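Local structure of probable LacI-family transcriptional regulator (Corynebacterium glutamicum ATCC 13032, 3BIL) at residues I69-P74 against T99-S104. The protein probably binds DNA and regulates transcription, as members of the LacI family do. Residues are numbered along the deposited sequence; the frame is centred on the assembly and turned at random.
Sequences IGVIVP and TIITNS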
loop_
_atom_site.group_PDB
_atom_site.type_symbol
_atom_site.label_atom_id
_atom_site.label_comp_id
_atom_site.label_asym_id
_atom_site.label_seq_id
_atom_site.Cartn_x
_atom_site.Cartn_y
_atom_site.Cartn_z
ATOM N N ILE A 69 -17.975 -10.511 -9.109
ATOM C CA ILE A 69 -17.754 -11.123 -7.766
ATOM C C ILE A 69 -17.487 -10.081 -6.649
ATOM O O ILE A 69 -17.216 -8.919 -6.944
ATOM C CB ILE A 69 -16.587 -12.158 -7.763
ATOM C CG1 ILE A 69 -15.224 -11.454 -7.800
ATOM C CG2 ILE A 69 -16.738 -13.133 -8.913
ATOM C CD1 ILE A 69 -14.082 -12.275 -7.259
ATOM N N GLY A 70 -17.565 -10.503 -5.385
ATOM C CA GLY A 70 -17.256 -9.626 -4.243
ATOM C C GLY A 70 -16.010 -10.067 -3.474
ATOM O O GLY A 70 -15.801 -11.269 -3.271
ATOM N N VAL A 71 -15.160 -9.117 -3.074
ATOM C CA VAL A 71 -14.037 -9.456 -2.177
ATOM C C VAL A 71 -13.963 -8.565 -0.962
ATOM O O VAL A 71 -14.171 -7.351 -1.042
ATOM C CB VAL A 71 -12.666 -9.639 -2.899
ATOM C CG1 VAL A 71 -12.655 -8.980 -4.215
ATOM C CG2 VAL A 71 -11.514 -9.172 -2.052
ATOM N N ILE A 72 -13.709 -9.214 0.167
ATOM C CA ILE A 72 -13.634 -8.564 1.466
ATOM C C ILE A 72 -12.276 -8.806 2.097
ATOM O O ILE A 72 -11.815 -9.941 2.170
ATOM C CB ILE A 72 -14.678 -9.110 2.429
ATOM C CG1 ILE A 72 -16.074 -8.960 1.828
ATOM C CG2 ILE A 72 -14.577 -8.387 3.775
ATOM C CD1 ILE A 72 -17.125 -9.842 2.493
ATOM N N VAL A 73 -11.661 -7.733 2.582
ATOM C CA VAL A 73 -10.289 -7.776 3.059
ATOM C C VAL A 73 -10.166 -6.916 4.322
ATOM O O VAL A 73 -10.945 -5.961 4.487
ATOM C CB VAL A 73 -9.383 -7.344 1.920
ATOM C CG1 VAL A 73 -9.008 -5.858 2.009
ATOM C CG2 VAL A 73 -8.197 -8.254 1.848
ATOM N N PRO A 74 -9.277 -7.284 5.269
ATOM C CA PRO A 74 -9.257 -6.528 6.527
ATOM C C PRO A 74 -8.650 -5.137 6.438
ATOM O O PRO A 74 -8.855 -4.295 7.319
ATOM C CB PRO A 74 -8.381 -7.388 7.423
ATOM C CG PRO A 74 -7.500 -8.082 6.520
ATOM C CD PRO A 74 -8.333 -8.405 5.320
ATOM N N THR A 99 -15.314 -7.076 -10.203
ATOM C CA THR A 99 -14.836 -7.114 -8.815
ATOM C C THR A 99 -15.216 -5.866 -8.005
ATOM O O THR A 99 -14.820 -4.746 -8.333
ATOM C CB THR A 99 -13.280 -7.303 -8.768
ATOM O OG1 THR A 99 -12.931 -8.566 -9.343
ATOM C CG2 THR A 99 -12.733 -7.232 -7.343
ATOM N N ILE A 100 -15.966 -6.097 -6.935
ATOM C CA ILE A 100 -16.312 -5.111 -5.920
ATOM C C ILE A 100 -15.525 -5.439 -4.639
ATOM O O ILE A 100 -15.589 -6.568 -4.137
ATOM C CB ILE A 100 -17.821 -5.204 -5.597
ATOM C CG1 ILE A 100 -18.653 -5.305 -6.877
ATOM C CG2 ILE A 100 -18.279 -4.044 -4.745
ATOM C CD1 ILE A 100 -18.554 -4.101 -7.829
ATOM N N ILE A 101 -14.790 -4.469 -4.111
ATOM C CA ILE A 101 -13.928 -4.723 -2.965
ATOM C C ILE A 101 -14.531 -4.148 -1.715
ATOM O O ILE A 101 -15.119 -3.075 -1.753
ATOM C CB ILE A 101 -12.499 -4.098 -3.156
ATOM C CG1 ILE A 101 -11.848 -4.581 -4.459
ATOM C CG2 ILE A 101 -11.578 -4.407 -1.960
ATOM C CD1 ILE A 101 -11.705 -3.505 -5.473
ATOM N N THR A 102 -14.372 -4.841 -0.592
ATOM C CA THR A 102 -14.646 -4.193 0.698
ATOM C C THR A 102 -13.553 -4.365 1.760
ATOM O O THR A 102 -12.757 -5.296 1.726
ATOM C CB THR A 102 -16.030 -4.565 1.345
ATOM O OG1 THR A 102 -15.849 -5.599 2.328
ATOM C CG2 THR A 102 -17.092 -4.974 0.307
ATOM N N ASN A 103 -13.588 -3.474 2.740
ATOM C CA ASN A 103 -12.546 -3.324 3.700
ATOM C C ASN A 103 -13.179 -3.350 5.072
ATOM O O ASN A 103 -13.948 -2.464 5.403
ATOM C CB ASN A 103 -11.880 -1.988 3.451
ATOM C CG ASN A 103 -10.760 -1.700 4.424
ATOM O OD1 ASN A 103 -10.466 -2.486 5.321
ATOM N ND2 ASN A 103 -10.113 -0.563 4.241
ATOM N N SER A 104 -12.851 -4.359 5.876
ATOM C CA SER A 104 -13.507 -4.561 7.174
ATOM C C SER A 104 -12.858 -3.862 8.361
ATOM O O SER A 104 -13.424 -3.877 9.460
ATOM C CB SER A 104 -13.640 -6.050 7.480
ATOM O OG SER A 104 -12.415 -6.636 7.900
#
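Two neighbouring parallel strands, 69-73 and 99-103, pair here along their whole length. Within the chain, 99-103 is the outermost strand of its end of the sheet, and 69-73 lies between it and 126-128. Five backbone hydrogen bonds hold the pair, running alternately in the two directions. I100 N donates to I69 O, and V71 N to I100 O at 2.8 Å, close to straight at 173°. T102 N then donates to V71 O, and V73 N to T102 O. The last bond, S104 N to V73 O at 2.9 Å, carries the pairing one residue past the end of strand 99-103. The strand axes approach to 4.6 Å and are turned by 21° to each other.

I69, V71, V73, T99, I101 and N103 share one face. There V71 CG1 meets the methyl CG2 of T99 at 3.6 Å. With T99 OG1 turned beside the backbone N (chi1 -63°), CG2 is the branch that reaches V71. Helix 79-94 packs on this face, with V85 on V71 and F81 on V73. I72, I100 and T102 share the other face. I72 and T102 lie side by side, and T102 OG1 sits 3.4 Å from both I72 CG1 and I72 CG2. That hydroxyl is hydrogen-bonded to S114 of helix 108-120, whose M111, L115 and L118 pack on I72.

At the C-terminal ends, S104 OG comes 3.4 Å from P74 CA. N103 OD1 accepts a hydrogen bond from N105 N. Strand 99-103 also meets the second subunit: I101 makes backbone hydrogen bonds to it, N103 O is hydrogen-bonded to Q89 of that chain, and I100 packs on its I100.

Strand 69-73, helix 79-94 and strand 99-103 form a classic beta-alpha-beta crossover, the opening unit of the periplasmic-binding-protein-like domain of LacI-family regulators.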